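Alternansucrase (Leuconostoc mesenteroides, PDB 6HVG) is a member of glycosyl hydrolase family 70 that binds a calcium ion and joins a barrel-type catalytic region to choline-binding and putative cell-wall-binding repeats. Local coordinates at residues 635-640 and 1220-1225; 813-818 and 848-853; 1236-1241 and 1245-1250; 1262-1267 and 1278-1283. All blocks are in the same frame, centred on the assembly; numbering follows the deposited sequence.

Contact 1 of 4, residues 635-640 and 1220-1225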
loop_
_atom_site.group_PDB
_atom_site.type_symbol
_atom_site.label_atom_id
_atom_site.label_comp_id
_atom_site.label_asym_id
_atom_site.label_seq_id
_atom_site.Cartn_x
_atom_site.Cartn_y
_atom_site.Cartn_z
ATOM N N GLY A 635 -21.757 18.890 8.510
ATOM C CA GLY A 635 -21.717 20.234 9.059
ATOM C C GLY A 635 -23.102 20.813 9.281
ATOM O O GLY A 635 -23.417 21.337 10.373
ATOM N N ASP A 636 -23.926 20.726 8.239
ATOM C CA ASP A 636 -25.282 21.272 8.268
ATOM C C ASP A 636 -26.188 20.587 9.291
ATOM O O ASP A 636 -27.059 21.234 9.864
ATOM C CB ASP A 636 -25.893 21.210 6.860
ATOM C CG ASP A 636 -25.183 22.140 5.884
ATOM O OD1 ASP A 636 -24.222 22.822 6.306
ATOM O OD2 ASP A 636 -25.584 22.191 4.699
ATOM N N TYR A 637 -25.975 19.292 9.499
ATOM C CA TYR A 637 -26.691 18.514 10.510
ATOM C C TYR A 637 -26.397 19.062 11.899
ATOM O O TYR A 637 -27.302 19.355 12.666
ATOM C CB TYR A 637 -26.290 17.029 10.428
ATOM C CG TYR A 637 -26.863 16.182 11.532
ATOM C CD1 TYR A 637 -28.186 15.718 11.480
ATOM C CD2 TYR A 637 -26.108 15.871 12.653
ATOM C CE1 TYR A 637 -28.717 14.964 12.512
ATOM C CE2 TYR A 637 -26.639 15.113 13.683
ATOM C CZ TYR A 637 -27.940 14.673 13.601
ATOM O OH TYR A 637 -28.463 13.931 14.609
ATOM N N PHE A 638 -25.119 19.238 12.198
ATOM C CA PHE A 638 -24.705 19.836 13.463
ATOM C C PHE A 638 -25.221 21.274 13.650
ATOM O O PHE A 638 -25.548 21.675 14.773
ATOM C CB PHE A 638 -23.184 19.820 13.598
ATOM C CG PHE A 638 -22.628 18.507 14.078
ATOM C CD1 PHE A 638 -22.699 17.377 13.291
ATOM C CD2 PHE A 638 -21.976 18.423 15.290
ATOM C CE1 PHE A 638 -22.166 16.181 13.709
ATOM C CE2 PHE A 638 -21.461 17.214 15.728
ATOM C CZ PHE A 638 -21.568 16.092 14.938
ATOM N N LYS A 639 -25.301 22.038 12.565
ATOM C CA LYS A 639 -25.852 23.385 12.620
ATOM C C LYS A 639 -27.326 23.331 13.003
ATOM O O LYS A 639 -27.765 24.048 13.911
ATOM C CB LYS A 639 -25.675 24.105 11.287
ATOM C CG LYS A 639 -24.261 24.588 11.013
ATOM C CD LYS A 639 -24.042 24.978 9.544
ATOM C CE LYS A 639 -22.657 25.585 9.355
ATOM N NZ LYS A 639 -22.163 25.606 7.959
ATOM N N ALA A 640 -28.083 22.475 12.324
ATOM C CA ALA A 640 -29.511 22.374 12.539
ATOM C C ALA A 640 -29.865 21.905 13.938
ATOM O O ALA A 640 -30.749 22.485 14.571
ATOM C CB ALA A 640 -30.118 21.435 11.508
ATOM N N PRO A 1220 -36.695 20.404 7.457
ATOM C CA PRO A 1220 -36.888 20.168 6.016
ATOM C C PRO A 1220 -35.686 20.562 5.153
ATOM O O PRO A 1220 -35.397 19.896 4.177
ATOM C CB PRO A 1220 -38.101 21.055 5.662
ATOM C CG PRO A 1220 -38.821 21.272 6.949
ATOM C CD PRO A 1220 -37.778 21.218 8.038
ATOM N N SER A 1221 -35.005 21.648 5.509
ATOM C CA SER A 1221 -33.988 22.237 4.630
ATOM C C SER A 1221 -32.795 21.302 4.389
ATOM O O SER A 1221 -32.205 21.306 3.298
ATOM C CB SER A 1221 -33.536 23.595 5.165
ATOM O OG SER A 1221 -33.121 23.467 6.508
ATOM N N LEU A 1222 -32.468 20.471 5.371
ATOM C CA LEU A 1222 -31.417 19.464 5.184
ATOM C C LEU A 1222 -31.668 18.576 3.960
ATOM O O LEU A 1222 -30.738 18.167 3.262
ATOM C CB LEU A 1222 -31.293 18.581 6.429
ATOM C CG LEU A 1222 -30.757 19.241 7.696
ATOM C CD1 LEU A 1222 -30.725 18.224 8.819
ATOM C CD2 LEU A 1222 -29.370 19.820 7.482
ATOM N N PHE A 1223 -32.936 18.272 3.720
ATOM C CA PHE A 1223 -33.343 17.370 2.635
ATOM C C PHE A 1223 -33.710 18.110 1.348
ATOM O O PHE A 1223 -33.889 17.470 0.300
ATOM C CB PHE A 1223 -34.501 16.475 3.113
ATOM C CG PHE A 1223 -34.137 15.621 4.300
ATOM C CD1 PHE A 1223 -33.709 14.322 4.129
ATOM C CD2 PHE A 1223 -34.194 16.135 5.580
ATOM C CE1 PHE A 1223 -33.363 13.549 5.224
ATOM C CE2 PHE A 1223 -33.849 15.371 6.670
ATOM C CZ PHE A 1223 -33.432 14.078 6.495
ATOM N N LYS A 1224 -33.806 19.440 1.433
ATOM C CA LYS A 1224 -34.078 20.294 0.272
ATOM C C LYS A 1224 -32.849 21.020 -0.271
ATOM O O LYS A 1224 -32.839 21.414 -1.426
ATOM C CB LYS A 1224 -35.182 21.295 0.606
ATOM C CG LYS A 1224 -36.565 20.646 0.740
ATOM C CD LYS A 1224 -37.615 21.607 1.301
ATOM C CE LYS A 1224 -38.014 22.681 0.299
ATOM N NZ LYS A 1224 -38.906 23.679 0.941
ATOM N N GLN A 1225 -31.818 21.183 0.548
ATOM C CA GLN A 1225 -30.585 21.854 0.126
ATOM C C GLN A 1225 -29.773 21.024 -0.860
ATOM O O GLN A 1225 -29.496 19.850 -0.595
ATOM C CB GLN A 1225 -29.716 22.131 1.354
ATOM C CG GLN A 1225 -28.311 22.636 1.046
ATOM C CD GLN A 1225 -28.270 24.116 0.737
ATOM O OE1 GLN A 1225 -28.972 24.918 1.370
ATOM N NE2 GLN A 1225 -27.412 24.499 -0.205
#
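The ring of Tyr-637 meets Leu-1222 obliquely, its CD1 lying 4.5 Å from CD1 of the leucine, while CD1 of Phe-638 lies at the tyrosine's edge, in the plane of the ring. Leu-1222 carries the contact from its side alone. Its first side-chain bond does not aim at helix 629-642, but with chi1 at -68° and an extended chi2 of 179° the forked end swings across. CD1 of Leu-1222 lies 4.2 Å from CB of Ala-640, one turn on from Asp-636. The other branch drops onto Asp-636 itself: CD2 of Leu-1222 is 3.6 Å from O and 3.8 Å from CB of Asp-636. No hydrogen bond crosses between the segments, and the polar ends turn elsewhere. OD2 of Asp-636 forms a salt bridge with Lys-632, OD1 has a long one to Lys-639, and the hydroxyl of Tyr-637 bonds to His-598. The two short helical segments run almost antiparallel, at 165°, with their axes 10.5 Å apart at closest. Helix 587-601 receives both Tyr-637 and Phe-1223 on Leu-594, so it bridges the pair, while helix 1212-1218 packs against Phe-1223. Helix 629-642 follows barrel strand 617-620 and, with helix 648-652, precedes its parallel neighbour 657-658.

Contact 2 of 4, residues 813-818 and 848-853; sequences MLLTNK and SALLKA
Leu-815 points its side chain between two consecutive leucines of helix 844-857, and it is met differently by each. Against Leu-850 it stands at about a right angle, with CD1 of Leu-815 pressed on the stem of that side chain, 3.6 Å from CB of Leu-850. Against Leu-851 the two chains cross obliquely and touch branch to branch, CD2 of Leu-815 lying 3.9 Å from CD2 of Leu-851; CD1 of Leu-815 also comes within 4.1 Å of CG of Leu-851. Leu-850 sets out toward the partner segment, whereas Leu-851 sets out away from it and only the end of its side chain bends back. In Leu-815, CG lies anti to the carbonyl carbon (chi1 -63°), and with an extended chi2 this carries the fork to the helix, where CD1 meets both leucines and CD2 meets Leu-851. All three residues are buried, and the contact is wholly apolar, without a hydrogen bond between the segments. Leu-815 also rests on Pro-822 of strand 821-825, one of the parallel barrel strands, which follows helix 807-814 and precedes helix 844-857 in the chain. Segment 813-818 thus touches helix 844-857 through Leu-815, and antiparallel strand 910-915 through Thr-816, which packs on Ile-910 and Val-912.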
loop_
_atom_site.group_PDB
_atom_site.type_symbol
_atom_site.label_atom_id
_atom_site.label_comp_id
_atom_site.label_asym_id
_atom_site.label_seq_id
_atom_site.Cartn_x
_atom_site.Cartn_y
_atom_site.Cartn_z
ATOM N N MET A 813 6.433 21.065 22.569
ATOM C CA MET A 813 6.030 22.052 21.566
ATOM C C MET A 813 4.544 21.950 21.231
ATOM O O MET A 813 3.838 22.960 21.207
ATOM C CB MET A 813 6.866 21.893 20.303
ATOM C CG MET A 813 8.347 22.183 20.530
ATOM S SD MET A 813 9.358 22.002 19.053
ATOM C CE MET A 813 8.573 23.188 17.948
ATOM N N LEU A 814 4.067 20.732 20.992
ATOM C CA LEU A 814 2.664 20.518 20.655
ATOM C C LEU A 814 1.746 21.154 21.677
ATOM O O LEU A 814 0.753 21.790 21.320
ATOM C CB LEU A 814 2.336 19.027 20.577
ATOM C CG LEU A 814 0.936 18.715 20.073
ATOM C CD1 LEU A 814 0.845 18.976 18.577
ATOM C CD2 LEU A 814 0.567 17.272 20.381
ATOM N N LEU A 815 2.099 20.980 22.944
ATOM C CA LEU A 815 1.225 21.346 24.060
ATOM C C LEU A 815 1.333 22.794 24.514
ATOM O O LEU A 815 0.537 23.225 25.333
ATOM C CB LEU A 815 1.482 20.417 25.249
ATOM C CG LEU A 815 1.156 18.938 24.991
ATOM C CD1 LEU A 815 1.631 18.081 26.141
ATOM C CD2 LEU A 815 -0.324 18.696 24.745
ATOM N N THR A 816 2.304 23.542 23.984
ATOM C CA THR A 816 2.445 24.985 24.263
ATOM C C THR A 816 2.111 25.887 23.064
ATOM O O THR A 816 2.064 27.103 23.203
ATOM C CB THR A 816 3.879 25.325 24.731
ATOM O OG1 THR A 816 4.849 24.880 23.763
ATOM C CG2 THR A 816 4.164 24.662 26.051
ATOM N N ASN A 817 1.886 25.311 21.884
ATOM C CA ASN A 817 1.552 26.114 20.700
ATOM C C ASN A 817 0.191 26.805 20.803
ATOM O O ASN A 817 -0.835 26.171 21.120
ATOM C CB ASN A 817 1.571 25.245 19.428
ATOM C CG ASN A 817 2.955 25.139 18.782
ATOM O OD1 ASN A 817 3.875 25.864 19.123
ATOM N ND2 ASN A 817 3.092 24.210 17.828
ATOM N N LYS A 818 0.192 28.093 20.484
ATOM C CA LYS A 818 -1.028 28.857 20.325
ATOM C C LYS A 818 -1.744 28.495 19.003
ATOM O O LYS A 818 -1.126 28.035 18.038
ATOM C CB LYS A 818 -0.700 30.351 20.345
ATOM C CG LYS A 818 -1.894 31.295 20.321
ATOM C CD LYS A 818 -1.449 32.744 20.454
ATOM C CE LYS A 818 -2.458 33.711 19.858
ATOM N NZ LYS A 818 -3.791 33.644 20.509
ATOM N N SER A 848 2.573 13.856 30.986
ATOM C CA SER A 848 1.554 14.119 32.009
ATOM C C SER A 848 1.793 15.461 32.702
ATOM O O SER A 848 0.851 16.203 32.995
ATOM C CB SER A 848 1.520 12.999 33.045
ATOM O OG SER A 848 1.157 11.756 32.444
ATOM N N ALA A 849 3.061 15.766 32.950
ATOM C CA ALA A 849 3.455 17.043 33.521
ATOM C C ALA A 849 3.141 18.195 32.589
ATOM O O ALA A 849 2.556 19.214 33.005
ATOM C CB ALA A 849 4.936 17.039 33.852
ATOM N N LEU A 850 3.530 18.041 31.330
ATOM C CA LEU A 850 3.241 19.045 30.302
ATOM C C LEU A 850 1.745 19.326 30.214
ATOM O O LEU A 850 1.322 20.477 30.074
ATOM C CB LEU A 850 3.795 18.599 28.934
ATOM C CG LEU A 850 5.322 18.646 28.808
ATOM C CD1 LEU A 850 5.771 17.892 27.567
ATOM C CD2 LEU A 850 5.863 20.063 28.780
ATOM N N LEU A 851 0.961 18.262 30.308
ATOM C CA LEU A 851 -0.494 18.366 30.186
ATOM C C LEU A 851 -1.122 19.123 31.340
ATOM O O LEU A 851 -2.015 19.942 31.116
ATOM C CB LEU A 851 -1.136 16.980 30.062
ATOM C CG LEU A 851 -1.106 16.423 28.641
ATOM C CD1 LEU A 851 -1.327 14.920 28.643
ATOM C CD2 LEU A 851 -2.131 17.127 27.769
ATOM N N LYS A 852 -0.652 18.853 32.553
ATOM C CA LYS A 852 -1.118 19.565 33.762
ATOM C C LYS A 852 -0.618 21.004 33.815
ATOM O O LYS A 852 -1.342 21.918 34.252
ATOM C CB LYS A 852 -0.706 18.807 35.019
ATOM C CG LYS A 852 -1.481 17.516 35.195
ATOM C CD LYS A 852 -1.127 16.752 36.461
ATOM C CE LYS A 852 0.076 15.855 36.238
ATOM N NZ LYS A 852 0.436 14.997 37.403
ATOM N N ALA A 853 0.610 21.200 33.352
ATOM C CA ALA A 853 1.199 22.531 33.236
ATOM C C ALA A 853 0.442 23.371 32.214
ATOM O O ALA A 853 0.341 24.602 32.351
ATOM C CB ALA A 853 2.663 22.420 32.833
#

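Contact 3 of 4, residues 1236-1241 and 1245-1250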
loop_
_atom_site.group_PDB
_atom_site.type_symbol
_atom_site.label_atom_id
_atom_site.label_comp_id
_atom_site.label_asym_id
_atom_site.label_seq_id
_atom_site.Cartn_x
_atom_site.Cartn_y
_atom_site.Cartn_z
ATOM N N ALA A 1236 -33.976 10.952 0.876
ATOM C CA ALA A 1236 -34.498 10.019 1.872
ATOM C C ALA A 1236 -35.755 9.268 1.399
ATOM O O ALA A 1236 -36.374 8.538 2.183
ATOM C CB ALA A 1236 -34.781 10.758 3.180
ATOM N N SER A 1237 -36.138 9.433 0.130
ATOM C CA SER A 1237 -37.327 8.752 -0.404
ATOM C C SER A 1237 -37.099 7.231 -0.542
ATOM O O SER A 1237 -38.048 6.460 -0.672
ATOM C CB SER A 1237 -37.745 9.362 -1.744
ATOM O OG SER A 1237 -36.949 8.859 -2.804
ATOM N N THR A 1238 -35.834 6.813 -0.510
ATOM C CA THR A 1238 -35.454 5.403 -0.548
ATOM C C THR A 1238 -34.544 5.096 0.653
ATOM O O THR A 1238 -33.585 5.823 0.921
ATOM C CB THR A 1238 -34.718 5.117 -1.866
ATOM O OG1 THR A 1238 -35.461 5.699 -2.953
ATOM C CG2 THR A 1238 -34.553 3.642 -2.099
ATOM N N LYS A 1239 -34.853 4.029 1.380
ATOM C CA LYS A 1239 -34.098 3.661 2.576
ATOM C C LYS A 1239 -33.198 2.459 2.280
ATOM O O LYS A 1239 -33.593 1.585 1.522
ATOM C CB LYS A 1239 -35.042 3.314 3.735
ATOM C CG LYS A 1239 -35.514 4.494 4.554
ATOM C CD LYS A 1239 -36.846 5.030 4.086
ATOM C CE LYS A 1239 -37.247 6.266 4.872
ATOM N NZ LYS A 1239 -38.113 7.142 4.041
ATOM N N ILE A 1240 -32.008 2.416 2.891
ATOM C CA ILE A 1240 -31.063 1.309 2.704
ATOM C C ILE A 1240 -31.049 0.413 3.939
ATOM O O ILE A 1240 -30.299 0.670 4.881
ATOM C CB ILE A 1240 -29.622 1.821 2.417
ATOM C CG1 ILE A 1240 -29.607 2.755 1.203
ATOM C CG2 ILE A 1240 -28.667 0.658 2.162
ATOM C CD1 ILE A 1240 -28.268 3.423 0.936
ATOM N N LYS A 1241 -31.881 -0.627 3.928
ATOM C CA LYS A 1241 -31.866 -1.674 4.957
ATOM C C LYS A 1241 -30.895 -2.805 4.586
ATOM O O LYS A 1241 -30.515 -3.613 5.435
ATOM C CB LYS A 1241 -33.248 -2.304 5.129
ATOM C CG LYS A 1241 -34.384 -1.404 5.587
ATOM C CD LYS A 1241 -33.980 -0.492 6.721
ATOM C CE LYS A 1241 -35.209 0.038 7.446
ATOM N NZ LYS A 1241 -35.582 -0.861 8.560
ATOM N N ALA A 1245 -24.674 -4.071 -4.660
ATOM C CA ALA A 1245 -23.674 -3.516 -5.566
ATOM C C ALA A 1245 -24.055 -2.156 -6.121
ATOM O O ALA A 1245 -23.188 -1.330 -6.371
ATOM C CB ALA A 1245 -23.416 -4.479 -6.720
ATOM N N LYS A 1246 -25.345 -1.910 -6.320
ATOM C CA LYS A 1246 -25.770 -0.648 -6.914
ATOM C C LYS A 1246 -25.372 0.575 -6.082
ATOM O O LYS A 1246 -25.300 1.680 -6.605
ATOM C CB LYS A 1246 -27.275 -0.657 -7.220
ATOM C CG LYS A 1246 -28.214 -0.801 -6.024
ATOM C CD LYS A 1246 -29.655 -0.698 -6.490
ATOM C CE LYS A 1246 -30.630 -1.110 -5.412
ATOM N NZ LYS A 1246 -32.014 -1.164 -5.956
ATOM N N TYR A 1247 -25.112 0.375 -4.791
ATOM C CA TYR A 1247 -24.662 1.444 -3.918
ATOM C C TYR A 1247 -23.143 1.488 -3.742
ATOM O O TYR A 1247 -22.626 2.266 -2.938
ATOM C CB TYR A 1247 -25.361 1.316 -2.563
ATOM C CG TYR A 1247 -26.869 1.476 -2.623
ATOM C CD1 TYR A 1247 -27.446 2.575 -3.253
ATOM C CD2 TYR A 1247 -27.716 0.552 -2.026
ATOM C CE1 TYR A 1247 -28.817 2.734 -3.304
ATOM C CE2 TYR A 1247 -29.097 0.704 -2.077
ATOM C CZ TYR A 1247 -29.640 1.803 -2.723
ATOM O OH TYR A 1247 -31.004 1.994 -2.797
ATOM N N MET A 1248 -22.423 0.723 -4.547
ATOM C CA MET A 1248 -20.970 0.611 -4.413
ATOM C C MET A 1248 -20.254 1.113 -5.657
ATOM O O MET A 1248 -20.747 0.961 -6.762
ATOM C CB MET A 1248 -20.568 -0.857 -4.182
ATOM C CG MET A 1248 -21.189 -1.507 -2.952
ATOM S SD MET A 1248 -20.488 -0.928 -1.412
ATOM C CE MET A 1248 -21.677 -1.567 -0.263
ATOM N N ASN A 1249 -19.073 1.688 -5.464
ATOM C CA ASN A 1249 -18.197 2.061 -6.557
ATOM C C ASN A 1249 -17.377 0.889 -7.039
ATOM O O ASN A 1249 -17.055 0.795 -8.223
ATOM C CB ASN A 1249 -17.245 3.165 -6.121
ATOM C CG ASN A 1249 -17.947 4.492 -5.900
ATOM O OD1 ASN A 1249 -18.983 4.767 -6.496
ATOM N ND2 ASN A 1249 -17.387 5.316 -5.020
ATOM N N GLY A 1250 -17.024 -0.011 -6.139
ATOM C CA GLY A 1250 -16.227 -1.153 -6.538
ATOM C C GLY A 1250 -15.728 -1.972 -5.383
ATOM O O GLY A 1250 -16.329 -1.968 -4.303
#
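Ile-1240 lies over one face of the Tyr-1247 ring, and this is the tight half of the contact. Its CD1 stands 4.0 Å from the ring centroid of Tyr-1247 and only 5° off the ring normal, a CH-pi interaction almost exactly above the centre. CG1 of Ile-1240 sits closer to the phenol end, 3.9 Å from CE2 of Tyr-1247. The two side chains slide past each other in opposite directions, with CG1 near CE2 and CZ and CD1 over the centre. On the opposite face CG of Lys-1246 is centred at a similar height, so the tyrosine is sandwiched between aliphatic carbons. Ile-1240 and Tyr-1247 are both buried, and each also touches Val-589 of helix 587-601. The looser side lies toward the surface: Thr-1238 offers only its CG2 methyl, 4.0 Å from OH of Tyr-1247. CG2 is placed there because it is anti to the backbone N, while OG1 sits beside that nitrogen (chi1 -47°). Next to it, Ser-1237 is exposed, and Lys-1239 sets out away from the tyrosine's segment; NZ of Lys-1239 bonds to O of Ala-1236 at 2.9 Å and forms a salt bridge with Asp-1213. Directly after Tyr-1247 in the chain, strand 1248-1252 enters an antiparallel sheet beside strand 580-582, where ND2 of Asn-1249 bonds to OD2 of Asp-581, a calcium ligand. The contact therefore packs the lead-in to a sheet strand that borders the calcium site, with the Tyr-1247 side chain about 12 Å from the calcium ion and Asn-1249 in its second shell.

Contact 4 of 4, residues 1262-1267 and 1278-1283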
loop_
_atom_site.group_PDB
_atom_site.type_symbol
_atom_site.label_atom_id
_atom_site.label_comp_id
_atom_site.label_asym_id
_atom_site.label_seq_id
_atom_site.Cartn_x
_atom_site.Cartn_y
_atom_site.Cartn_z
ATOM N N LEU A 1262 -19.132 -17.437 -16.918
ATOM C CA LEU A 1262 -18.892 -18.216 -18.132
ATOM C C LEU A 1262 -19.496 -17.625 -19.387
ATOM O O LEU A 1262 -20.595 -17.086 -19.380
ATOM C CB LEU A 1262 -19.394 -19.635 -17.949
ATOM C CG LEU A 1262 -18.679 -20.401 -16.840
ATOM C CD1 LEU A 1262 -19.345 -21.735 -16.553
ATOM C CD2 LEU A 1262 -17.234 -20.600 -17.227
ATOM N N LYS A 1263 -18.740 -17.777 -20.470
ATOM C CA LYS A 1263 -18.931 -17.043 -21.704
ATOM C C LYS A 1263 -18.595 -17.942 -22.882
ATOM O O LYS A 1263 -17.776 -18.845 -22.755
ATOM C CB LYS A 1263 -17.992 -15.846 -21.644
ATOM C CG LYS A 1263 -18.045 -14.807 -22.752
ATOM C CD LYS A 1263 -16.672 -14.162 -22.888
ATOM C CE LYS A 1263 -16.622 -12.856 -23.653
ATOM N NZ LYS A 1263 -15.199 -12.490 -23.917
ATOM N N ASP A 1264 -19.264 -17.716 -24.006
ATOM C CA ASP A 1264 -18.964 -18.397 -25.246
ATOM C C ASP A 1264 -18.016 -17.528 -26.050
ATOM O O ASP A 1264 -18.319 -16.354 -26.284
ATOM C CB ASP A 1264 -20.244 -18.607 -26.033
ATOM C CG ASP A 1264 -19.979 -19.028 -27.453
ATOM O OD1 ASP A 1264 -19.322 -20.070 -27.651
ATOM O OD2 ASP A 1264 -20.400 -18.308 -28.372
ATOM N N TRP A 1265 -16.869 -18.080 -26.462
ATOM C CA TRP A 1265 -15.850 -17.250 -27.098
ATOM C C TRP A 1265 -16.301 -16.761 -28.437
ATOM O O TRP A 1265 -15.888 -15.691 -28.886
ATOM C CB TRP A 1265 -14.517 -17.973 -27.251
ATOM C CG TRP A 1265 -13.922 -18.456 -25.964
ATOM C CD1 TRP A 1265 -13.601 -19.738 -25.652
ATOM C CD2 TRP A 1265 -13.576 -17.678 -24.835
ATOM N NE1 TRP A 1265 -13.081 -19.816 -24.391
ATOM C CE2 TRP A 1265 -13.063 -18.562 -23.859
ATOM C CE3 TRP A 1265 -13.627 -16.321 -24.550
ATOM C CZ2 TRP A 1265 -12.611 -18.131 -22.612
ATOM C CZ3 TRP A 1265 -13.173 -15.887 -23.296
ATOM C CH2 TRP A 1265 -12.670 -16.799 -22.348
ATOM N N ALA A 1266 -17.141 -17.546 -29.091
ATOM C CA ALA A 1266 -17.506 -17.312 -30.482
ATOM C C ALA A 1266 -18.396 -16.098 -30.686
ATOM O O ALA A 1266 -18.160 -15.283 -31.577
ATOM C CB ALA A 1266 -18.192 -18.537 -31.013
ATOM N N THR A 1267 -19.429 -15.999 -29.853
ATOM C CA THR A 1267 -20.384 -14.905 -29.905
ATOM C C THR A 1267 -20.135 -13.846 -28.846
ATOM O O THR A 1267 -20.677 -12.757 -28.941
ATOM C CB THR A 1267 -21.776 -15.445 -29.666
ATOM O OG1 THR A 1267 -21.789 -16.172 -28.440
ATOM C CG2 THR A 1267 -22.173 -16.376 -30.778
ATOM N N GLU A 1278 -35.130 -15.856 -22.591
ATOM C CA GLU A 1278 -33.813 -15.342 -22.969
ATOM C C GLU A 1278 -32.690 -16.241 -22.426
ATOM O O GLU A 1278 -31.659 -15.767 -21.940
ATOM C CB GLU A 1278 -33.674 -13.895 -22.481
ATOM C CG GLU A 1278 -34.009 -13.702 -21.007
ATOM C CD GLU A 1278 -33.840 -12.260 -20.544
ATOM O OE1 GLU A 1278 -34.148 -11.345 -21.346
ATOM O OE2 GLU A 1278 -33.406 -12.042 -19.379
ATOM N N VAL A 1279 -32.903 -17.549 -22.539
ATOM C CA VAL A 1279 -31.928 -18.544 -22.129
ATOM C C VAL A 1279 -30.795 -18.596 -23.141
ATOM O O VAL A 1279 -31.026 -18.525 -24.332
ATOM C CB VAL A 1279 -32.584 -19.939 -21.964
ATOM C CG1 VAL A 1279 -31.563 -21.075 -21.971
ATOM C CG2 VAL A 1279 -33.356 -19.973 -20.659
ATOM N N PHE A 1280 -29.571 -18.712 -22.653
ATOM C CA PHE A 1280 -28.427 -18.991 -23.505
ATOM C C PHE A 1280 -27.578 -20.027 -22.793
ATOM O O PHE A 1280 -27.051 -19.755 -21.711
ATOM C CB PHE A 1280 -27.625 -17.727 -23.780
ATOM C CG PHE A 1280 -26.499 -17.916 -24.755
ATOM C CD1 PHE A 1280 -26.757 -18.151 -26.098
ATOM C CD2 PHE A 1280 -25.176 -17.848 -24.345
ATOM C CE1 PHE A 1280 -25.724 -18.337 -27.009
ATOM C CE2 PHE A 1280 -24.133 -18.022 -25.253
ATOM C CZ PHE A 1280 -24.410 -18.259 -26.590
ATOM N N LEU A 1281 -27.477 -21.218 -23.379
ATOM C CA LEU A 1281 -26.642 -22.286 -22.838
ATOM C C LEU A 1281 -25.836 -22.929 -23.949
ATOM O O LEU A 1281 -26.150 -22.745 -25.121
ATOM C CB LEU A 1281 -27.500 -23.349 -22.185
ATOM C CG LEU A 1281 -28.101 -22.994 -20.844
ATOM C CD1 LEU A 1281 -29.310 -23.894 -20.583
ATOM C CD2 LEU A 1281 -27.070 -23.102 -19.732
ATOM N N PRO A 1282 -24.788 -23.688 -23.592
ATOM C CA PRO A 1282 -24.133 -24.489 -24.599
ATOM C C PRO A 1282 -25.129 -25.486 -25.147
ATOM O O PRO A 1282 -25.988 -25.931 -24.405
ATOM C CB PRO A 1282 -23.029 -25.212 -23.823
ATOM C CG PRO A 1282 -22.827 -24.430 -22.582
ATOM C CD PRO A 1282 -24.170 -23.856 -22.267
ATOM N N LEU A 1283 -25.029 -25.827 -26.425
ATOM C CA LEU A 1283 -26.032 -26.693 -27.048
ATOM C C LEU A 1283 -26.020 -28.118 -26.494
ATOM O O LEU A 1283 -27.047 -28.766 -26.512
ATOM C CB LEU A 1283 -25.869 -26.692 -28.571
ATOM C CG LEU A 1283 -26.135 -25.360 -29.307
ATOM C CD1 LEU A 1283 -25.659 -25.469 -30.740
ATOM C CD2 LEU A 1283 -27.576 -24.960 -29.282
#
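An Asx motif shapes the 1262-1267 side of this contact: OD2 of Asp-1264 accepts from the backbone N of Thr-1267, three residues on, at 2.9 Å, and this turn faces the ring of Phe-1280. Both segments belong to the loop region between strands 1248-1252 and 1291-1292. The carboxylate is met by that N-H from above its plane, 44° out of it. OG1 of Thr-1267, set by a chi1 of 55° between the backbone N and the carbonyl carbon, is also placed to bond OD2 on that oxygen's anti lone pair, though the modelled separation is too short to be trusted in detail. Across the contact, CB of Asp-1264 lies at the edge of the Phe-1280 ring, near its plane, 4.0 Å from CE2. OG1 of Thr-1267 approaches the same ring obliquely, 3.8 Å from CZ of Phe-1280. With its CG anti to the backbone N (chi1 -175°), Phe-1280 projects toward the turn, and its ring also stacks with Tyr-1309 and meets Phe-1271. No hydrogen bond joins the two segments. Both carboxylate oxygens are bonded, OD2 within the turn and OD1 to Ser-1305. Such bonding would probably offset the buried negative charge and limit its rotation, leaving the methylene as the part that meets the Phe-1280 ring.

From the N-terminal side, residues 635-640 come first, and contact 1 is completed only at 1220-1225, closing a loop of 579 residues. Contact 2 lies wholly within that span: its nearest atoms are about 23 Å from those of contact 1, and it closes a 29-residue loop that includes barrel strand 821-825. Contact 3 then follows in series, turning back after three residues into strand 1248-1252. It touches contact 1 through CE1 of Phe-1223 and CB of Ala-1236, 3.7 Å apart. Contact 4 closes a ten-residue loop before strand 1291-1292. None cross. Contacts 1 and 3 share helix 587-601, while contacts 2 and 4 lie about 70 Å apart between centres.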